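Alpha/beta hydrolase (Streptomyces albidoflavus, PDB 6KSU) probably acts as a stand-alone, penicillin-binding-protein-type cyclase that closes non-ribosomal peptides into macrolactams, joining residues of opposite chirality. Local coordinates at residues Ala65-Phe79 against Gly222-Arg234. Sequence-based numbering, arbitrary orientation.
Sequences ASVRTGEPVTPRTGF and GAARPVAEGHALR. With SO4 (sulfate ion), chain C.
Arg225 reaches from segment 222-234 to the backbone carbonyl of Arg76. From CB its chain runs extended, with CG anti to the backbone N (chi1 -170°). CG and CD lie 4.2 and 4.1 Å from Arg76 O. NE then donates a hydrogen bond to Arg76 O at 2.9 Å, nearly in line with the C=O. NH2 donates to Arg76 O at 2.8 Å, from above the carbonyl plane. Two nitrogens thus grip one atom side-on, in the guanidinium plane. Gly78 CA lies over one guanidinium face. NH1 makes a salt bridge with Asp263.

Beside this, Pro226 CD sits 3.6 Å from Arg76 CZ, over the centre of that guanidinium, whose NH2 pairs with Glu209. Gly78 N hydrogen-bonds Pro226 O and Ala228 N hydrogen-bonds Gly78 O, forming a single beta bridge. Ala228 CB rests on the face of the Phe79 ring, 3.8 Å from its centroid. Further along, Glu229 N hydrogen-bonds Ala65 O. His231 NE2 accepts from Val67 N at 3.1 Å, near its ring plane, while ND1 donates to Asn351 O.

The contact joins the loop between strands 56-63 and 79-80 to the segment leading into strand 231-232. They meet through an isolated beta bridge, with side-chain-to-backbone hydrogen bonds at both ends, in the beta-lactamase family domain.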
ATOM      1  N   ALA A  65       3.673 -23.381   2.056  1.00 23.78           N
ATOM      2  CA  ALA A  65       2.526 -22.646   1.534  1.00 21.62           C
ATOM      3  C   ALA A  65       1.339 -22.767   2.467  1.00 26.32           C
ATOM      4  O   ALA A  65       0.547 -21.822   2.613  1.00 27.77           O
ATOM      5  CB  ALA A  65       2.150 -23.165   0.152  1.00 19.49           C
ATOM      6  N   SER A  66       1.196 -23.932   3.098  1.00 23.47           N
ATOM      7  CA  SER A  66       0.170 -24.184   4.095  1.00 31.60           C
ATOM      8  C   SER A  66       0.790 -25.076   5.163  1.00 32.88           C
ATOM      9  O   SER A  66       1.602 -25.957   4.857  1.00 24.34           O
ATOM     10  CB  SER A  66      -1.077 -24.835   3.458  1.00 34.66           C
ATOM     11  OG  SER A  66      -2.039 -25.241   4.423  1.00 39.31           O
ATOM     12  N   VAL A  67       0.477 -24.800   6.423  1.00 29.63           N
ATOM     13  CA  VAL A  67       0.952 -25.715   7.448  1.00 31.30           C
ATOM     14  C   VAL A  67       0.067 -26.946   7.483  1.00 32.69           C
ATOM     15  O   VAL A  67       0.570 -28.055   7.675  1.00 31.86           O
ATOM     16  CB  VAL A  67       1.020 -25.032   8.824  1.00 34.71           C
ATOM     17  CG1 VAL A  67       1.194 -26.081   9.925  1.00 35.96           C
ATOM     18  CG2 VAL A  67       2.194 -24.090   8.856  1.00 31.88           C
ATOM     19  N   ARG A  68      -1.244 -26.757   7.282  1.00 35.23           N
ATOM     20  CA  ARG A  68      -2.198 -27.859   7.216  1.00 35.94           C
ATOM     21  C   ARG A  68      -1.770 -28.879   6.175  1.00 38.00           C
ATOM     22  O   ARG A  68      -1.432 -30.025   6.503  1.00 45.18           O
ATOM     23  CB  ARG A  68      -3.586 -27.327   6.881  1.00 34.28           C
ATOM     24  CG  ARG A  68      -4.014 -26.138   7.649  1.00 38.63           C
ATOM     25  CD  ARG A  68      -5.474 -25.856   7.349  1.00 42.53           C
ATOM     26  NE  ARG A  68      -6.185 -25.364   8.525  1.00 50.37           N
ATOM     27  CZ  ARG A  68      -7.393 -24.813   8.494  1.00 47.02           C
ATOM     28  NH1 ARG A  68      -8.022 -24.675   7.337  1.00 47.06           N
ATOM     29  NH2 ARG A  68      -7.974 -24.402   9.618  1.00 40.21           N
ATOM     30  N   THR A  69      -1.802 -28.478   4.904  1.00 37.68           N
ATOM     31  CA  THR A  69      -1.107 -29.184   3.832  1.00 39.31           C
ATOM     32  C   THR A  69       0.344 -29.298   4.266  1.00 37.80           C
ATOM     33  O   THR A  69       0.782 -28.549   5.133  1.00 40.92           O
ATOM     34  CB  THR A  69      -1.215 -28.400   2.507  1.00 33.57           C
ATOM     35  OG1 THR A  69      -2.583 -28.061   2.242  1.00 37.88           O
ATOM     36  CG2 THR A  69      -0.691 -29.195   1.361  1.00 46.80           C
ATOM     37  N   GLY A  70       1.121 -30.185   3.702  1.00 34.88           N
ATOM     38  CA  GLY A  70       2.500 -29.866   3.974  1.00 33.93           C
ATOM     39  C   GLY A  70       3.176 -29.049   2.898  1.00 34.36           C
ATOM     40  O   GLY A  70       4.409 -28.958   2.902  1.00 46.41           O
ATOM     41  N   GLU A  71       2.421 -28.445   1.979  1.00 33.05           N
ATOM     42  CA  GLU A  71       2.992 -28.098   0.666  1.00 31.02           C
ATOM     43  C   GLU A  71       4.098 -27.049   0.780  1.00 28.81           C
ATOM     44  O   GLU A  71       3.921 -26.027   1.450  1.00 28.88           O
ATOM     45  CB  GLU A  71       1.916 -27.600  -0.294  1.00 33.04           C
ATOM     46  CG  GLU A  71       2.515 -27.053  -1.589  1.00 34.45           C
ATOM     47  CD  GLU A  71       1.581 -27.174  -2.767  1.00 48.40           C
ATOM     48  OE1 GLU A  71       2.044 -26.948  -3.912  1.00 56.73           O
ATOM     49  OE2 GLU A  71       0.390 -27.491  -2.551  1.00 55.24           O
ATOM     50  N   PRO A  72       5.245 -27.270   0.153  1.00 29.13           N
ATOM     51  CA  PRO A  72       6.281 -26.231   0.116  1.00 29.59           C
ATOM     52  C   PRO A  72       5.939 -25.016  -0.750  1.00 29.06           C
ATOM     53  O   PRO A  72       5.197 -25.087  -1.737  1.00 28.93           O
ATOM     54  CB  PRO A  72       7.502 -26.961  -0.463  1.00 26.99           C
ATOM     55  CG  PRO A  72       6.968 -28.252  -1.039  1.00 35.85           C
ATOM     56  CD  PRO A  72       5.760 -28.590  -0.225  1.00 26.97           C
ATOM     57  N   VAL A  73       6.537 -23.892  -0.357  1.00 25.21           N
ATOM     58  CA  VAL A  73       6.578 -22.684  -1.169  1.00 26.96           C
ATOM     59  C   VAL A  73       7.534 -22.910  -2.330  1.00 25.01           C
ATOM     60  O   VAL A  73       8.691 -23.290  -2.123  1.00 28.81           O
ATOM     61  CB  VAL A  73       7.050 -21.491  -0.331  1.00 23.57           C
ATOM     62  CG1 VAL A  73       7.428 -20.350  -1.239  1.00 22.22           C
ATOM     63  CG2 VAL A  73       6.006 -21.111   0.771  1.00 21.10           C
ATOM     64  N   THR A  74       7.072 -22.648  -3.543  1.00 22.59           N
ATOM     65  CA  THR A  74       7.941 -22.603  -4.704  1.00 28.10           C
ATOM     66  C   THR A  74       7.895 -21.208  -5.297  1.00 28.01           C
ATOM     67  O   THR A  74       7.081 -20.375  -4.883  1.00 28.02           O
ATOM     68  CB  THR A  74       7.517 -23.655  -5.740  1.00 28.79           C
ATOM     69  OG1 THR A  74       6.337 -23.220  -6.414  1.00 26.33           O
ATOM     70  CG2 THR A  74       7.231 -24.991  -5.061  1.00 23.12           C
ATOM     71  N   PRO A  75       8.789 -20.888  -6.238  1.00 32.37           N
ATOM     72  CA  PRO A  75       8.681 -19.582  -6.916  1.00 32.84           C
ATOM     73  C   PRO A  75       7.372 -19.400  -7.666  1.00 25.97           C
ATOM     74  O   PRO A  75       6.979 -18.265  -7.929  1.00 29.22           O
ATOM     75  CB  PRO A  75       9.890 -19.577  -7.856  1.00 33.07           C
ATOM     76  CG  PRO A  75      10.908 -20.422  -7.122  1.00 36.31           C
ATOM     77  CD  PRO A  75      10.084 -21.537  -6.522  1.00 34.22           C
ATOM     78  N   ARG A  76       6.667 -20.484  -7.974  1.00 26.96           N
ATOM     79  CA  ARG A  76       5.348 -20.388  -8.579  1.00 26.03           C
ATOM     80  C   ARG A  76       4.283 -19.951  -7.576  1.00 26.01           C
ATOM     81  O   ARG A  76       3.296 -19.315  -7.971  1.00 23.77           O
ATOM     82  CB  ARG A  76       4.959 -21.734  -9.206  1.00 22.65           C
ATOM     83  CG  ARG A  76       3.967 -21.586 -10.379  1.00 27.59           C
ATOM     84  CD  ARG A  76       3.245 -22.887 -10.763  1.00 31.98           C
ATOM     85  NE  ARG A  76       1.970 -22.622 -11.440  1.00 33.18           N
ATOM     86  CZ  ARG A  76       1.027 -23.533 -11.669  1.00 32.51           C
ATOM     87  NH1 ARG A  76       1.201 -24.791 -11.274  1.00 31.56           N
ATOM     88  NH2 ARG A  76      -0.099 -23.190 -12.286  1.00 30.82           N
ATOM     89  N   THR A  77       4.437 -20.329  -6.302  1.00 19.64           N
ATOM     90  CA  THR A  77       3.437 -20.049  -5.279  1.00 20.37           C
ATOM     91  C   THR A  77       3.036 -18.573  -5.292  1.00 23.08           C
ATOM     92  O   THR A  77       3.882 -17.675  -5.289  1.00 24.12           O
ATOM     93  CB  THR A  77       3.987 -20.427  -3.891  1.00 22.39           C
ATOM     94  OG1 THR A  77       4.585 -21.729  -3.930  1.00 25.41           O
ATOM     95  CG2 THR A  77       2.888 -20.461  -2.874  1.00 20.82           C
ATOM     96  N   GLY A  78       1.721 -18.330  -5.316  1.00 19.59           N
ATOM     97  CA  GLY A  78       1.193 -16.993  -5.187  1.00 22.41           C
ATOM     98  C   GLY A  78       0.819 -16.630  -3.760  1.00 22.39           C
ATOM     99  O   GLY A  78       0.132 -17.390  -3.066  1.00 14.21           O
ATOM    100  N   PHE A  79       1.237 -15.440  -3.349  1.00 18.19           N
ATOM    101  CA  PHE A  79       0.954 -14.814  -2.071  1.00 19.94           C
ATOM    102  C   PHE A  79       0.038 -13.614  -2.269  1.00 20.70           C
ATOM    103  O   PHE A  79       0.101 -12.941  -3.300  1.00 19.36           O
ATOM    104  CB  PHE A  79       2.253 -14.339  -1.408  1.00 19.07           C
ATOM    105  CG  PHE A  79       3.165 -15.465  -0.924  1.00 22.20           C
ATOM    106  CD1 PHE A  79       3.418 -15.620   0.436  1.00 17.14           C
ATOM    107  CD2 PHE A  79       3.808 -16.319  -1.831  1.00 19.60           C
ATOM    108  CE1 PHE A  79       4.245 -16.617   0.901  1.00 17.17           C
ATOM    109  CE2 PHE A  79       4.651 -17.340  -1.383  1.00 20.45           C
ATOM    110  CZ  PHE A  79       4.866 -17.494  -0.022  1.00 23.11           C
ATOM    111  N   GLY A 222      -9.584 -25.294 -15.489  1.00 69.94           N
ATOM    112  CA  GLY A 222      -8.171 -25.593 -15.383  1.00 65.69           C
ATOM    113  C   GLY A 222      -7.703 -25.580 -13.937  1.00 68.56           C
ATOM    114  O   GLY A 222      -8.399 -25.135 -13.025  1.00 68.95           O
ATOM    115  N   ALA A 223      -6.489 -26.092 -13.746  1.00 63.79           N
ATOM    116  CA  ALA A 223      -5.901 -26.123 -12.413  1.00 63.56           C
ATOM    117  C   ALA A 223      -5.639 -24.703 -11.919  1.00 59.11           C
ATOM    118  O   ALA A 223      -5.142 -23.857 -12.669  1.00 61.27           O
ATOM    119  CB  ALA A 223      -4.608 -26.936 -12.427  1.00 65.80           C
ATOM    120  N   ALA A 224      -5.998 -24.433 -10.666  1.00 54.40           N
ATOM    121  CA  ALA A 224      -5.763 -23.109 -10.103  1.00 53.40           C
ATOM    122  C   ALA A 224      -4.296 -22.949  -9.729  1.00 40.23           C
ATOM    123  O   ALA A 224      -3.571 -23.924  -9.529  1.00 34.83           O
ATOM    124  CB  ALA A 224      -6.639 -22.864  -8.876  1.00 48.33           C
ATOM    125  N   ARG A 225      -3.857 -21.695  -9.662  1.00 38.73           N
ATOM    126  CA  ARG A 225      -2.477 -21.443  -9.284  1.00 35.10           C
ATOM    127  C   ARG A 225      -2.288 -21.823  -7.819  1.00 23.31           C
ATOM    128  O   ARG A 225      -3.140 -21.509  -6.996  1.00 35.73           O
ATOM    129  CB  ARG A 225      -2.122 -19.974  -9.494  1.00 26.18           C
ATOM    130  CG  ARG A 225      -0.638 -19.684  -9.339  1.00 29.24           C
ATOM    131  CD  ARG A 225      -0.348 -18.170  -9.402  1.00 25.99           C
ATOM    132  NE  ARG A 225       1.061 -17.928  -9.106  1.00 23.90           N
ATOM    133  CZ  ARG A 225       1.690 -16.787  -9.332  1.00 24.04           C
ATOM    134  NH1 ARG A 225       1.036 -15.752  -9.859  1.00 24.39           N
ATOM    135  NH2 ARG A 225       2.977 -16.686  -9.024  1.00 24.31           N
ATOM    136  N   PRO A 226      -1.218 -22.538  -7.471  1.00 25.55           N
ATOM    137  CA  PRO A 226      -0.993 -22.841  -6.055  1.00 26.87           C
ATOM    138  C   PRO A 226      -0.786 -21.540  -5.290  1.00 26.22           C
ATOM    139  O   PRO A 226      -0.051 -20.647  -5.727  1.00 22.54           O
ATOM    140  CB  PRO A 226       0.261 -23.722  -6.061  1.00 22.57           C
ATOM    141  CG  PRO A 226       0.931 -23.450  -7.354  1.00 30.52           C
ATOM    142  CD  PRO A 226      -0.172 -23.126  -8.328  1.00 31.42           C
ATOM    143  N   VAL A 227      -1.496 -21.416  -4.177  1.00 22.55           N
ATOM    144  CA  VAL A 227      -1.512 -20.195  -3.391  1.00 26.70           C
ATOM    145  C   VAL A 227      -1.045 -20.509  -1.980  1.00 24.30           C
ATOM    146  O   VAL A 227      -1.200 -21.632  -1.480  1.00 22.18           O
ATOM    147  CB  VAL A 227      -2.915 -19.557  -3.363  1.00 25.37           C
ATOM    148  CG1 VAL A 227      -3.192 -18.893  -4.674  1.00 20.56           C
ATOM    149  CG2 VAL A 227      -3.963 -20.632  -3.073  1.00 21.59           C
ATOM    150  N   ALA A 228      -0.491 -19.484  -1.330  1.00 19.19           N
ATOM    151  CA  ALA A 228      -0.111 -19.568   0.061  1.00 23.22           C
ATOM    152  C   ALA A 228      -1.270 -19.128   0.921  1.00 23.51           C
ATOM    153  O   ALA A 228      -1.951 -18.153   0.606  1.00 22.89           O
ATOM    154  CB  ALA A 228       1.109 -18.697   0.354  1.00 21.21           C
ATOM    155  N   GLU A 229      -1.483 -19.852   2.011  1.00 23.66           N
ATOM    156  CA  GLU A 229      -2.382 -19.419   3.064  1.00 29.19           C
ATOM    157  C   GLU A 229      -1.640 -18.567   4.093  1.00 23.76           C
ATOM    158  O   GLU A 229      -0.404 -18.592   4.197  1.00 15.75           O
ATOM    159  CB  GLU A 229      -3.022 -20.625   3.748  1.00 33.07           C
ATOM    160  CG  GLU A 229      -3.106 -21.860   2.873  1.00 40.57           C
ATOM    161  CD  GLU A 229      -4.188 -22.810   3.340  1.00 50.03           C
ATOM    162  OE1 GLU A 229      -4.217 -23.973   2.876  1.00 62.66           O
ATOM    163  OE2 GLU A 229      -5.017 -22.387   4.171  1.00 54.26           O
ATOM    164  N   GLY A 230      -2.429 -17.776   4.840  1.00 23.70           N
ATOM    165  CA  GLY A 230      -1.899 -16.969   5.923  1.00 27.18           C
ATOM    166  C   GLY A 230      -1.864 -17.710   7.269  1.00 27.33           C
ATOM    167  O   GLY A 230      -2.608 -18.663   7.509  1.00 25.98           O
ATOM    168  N   HIS A 231      -0.984 -17.239   8.151  1.00 21.95           N
ATOM    169  CA  HIS A 231      -0.644 -17.932   9.379  1.00 23.07           C
ATOM    170  C   HIS A 231      -0.375 -16.910  10.471  1.00 27.92           C
ATOM    171  O   HIS A 231       0.050 -15.786  10.195  1.00 27.45           O
ATOM    172  CB  HIS A 231       0.591 -18.846   9.208  1.00 24.61           C
ATOM    173  CG  HIS A 231       0.441 -19.893   8.138  1.00 27.91           C
ATOM    174  ND1 HIS A 231       0.420 -19.593   6.789  1.00 22.73           N
ATOM    175  CD2 HIS A 231       0.303 -21.239   8.222  1.00 29.10           C
ATOM    176  CE1 HIS A 231       0.280 -20.709   6.091  1.00 23.32           C
ATOM    177  NE2 HIS A 231       0.208 -21.722   6.937  1.00 28.51           N
ATOM    178  N   ALA A 232      -0.647 -17.309  11.714  1.00 24.74           N
ATOM    179  CA  ALA A 232      -0.403 -16.478  12.888  1.00 31.40           C
ATOM    180  C   ALA A 232      -0.214 -17.374  14.103  1.00 28.94           C
ATOM    181  O   ALA A 232      -0.914 -18.375  14.257  1.00 34.38           O
ATOM    182  CB  ALA A 232      -1.558 -15.511  13.155  1.00 32.44           C
ATOM    183  N   LEU A 233       0.725 -17.002  14.965  1.00 35.19           N
ATOM    184  CA  LEU A 233       0.934 -17.743  16.207  1.00 37.86           C
ATOM    185  C   LEU A 233      -0.271 -17.601  17.126  1.00 33.17           C
ATOM    186  O   LEU A 233      -0.714 -16.491  17.425  1.00 44.26           O
ATOM    187  CB  LEU A 233       2.192 -17.256  16.917  1.00 33.36           C
ATOM    188  CG  LEU A 233       3.284 -18.307  17.032  1.00 36.16           C
ATOM    189  CD1 LEU A 233       4.444 -17.769  17.840  1.00 47.28           C
ATOM    190  CD2 LEU A 233       2.720 -19.592  17.650  1.00 40.73           C
ATOM    191  N   ARG A 234      -0.817 -18.723  17.551  1.00 33.01           N
ATOM    192  CA  ARG A 234      -1.872 -18.728  18.545  1.00 43.48           C
ATOM    193  C   ARG A 234      -1.299 -18.958  19.941  1.00 37.10           C
ATOM    194  O   ARG A 234      -0.224 -19.537  20.106  1.00 35.47           O
ATOM    195  CB  ARG A 234      -2.907 -19.794  18.213  1.00 41.19           C
ATOM    196  CG  ARG A 234      -3.833 -19.347  17.119  1.00 44.46           C
ATOM    197  CD  ARG A 234      -4.926 -20.352  16.964  1.00 57.07           C
ATOM    198  NE  ARG A 234      -4.353 -21.684  16.841  1.00 52.00           N
ATOM    199  CZ  ARG A 234      -4.461 -22.427  15.752  1.00 54.93           C
ATOM    200  NH1 ARG A 234      -5.130 -21.964  14.708  1.00 60.66           N
ATOM    201  NH2 ARG A 234      -3.907 -23.626  15.708  1.00 60.98           N
TER
HETATM  202  S   SO4 C 501      -6.428 -26.001  11.992  0.99 72.34           S
HETATM  203  O1  SO4 C 501      -5.607 -26.229  13.179  0.99 74.56           O
HETATM  204  O2  SO4 C 501      -7.508 -25.082  12.337  0.99 72.00           O
HETATM  205  O3  SO4 C 501      -6.994 -27.266  11.514  0.99 82.43           O
HETATM  206  O4  SO4 C 501      -5.603 -25.429  10.933  0.99 75.02           O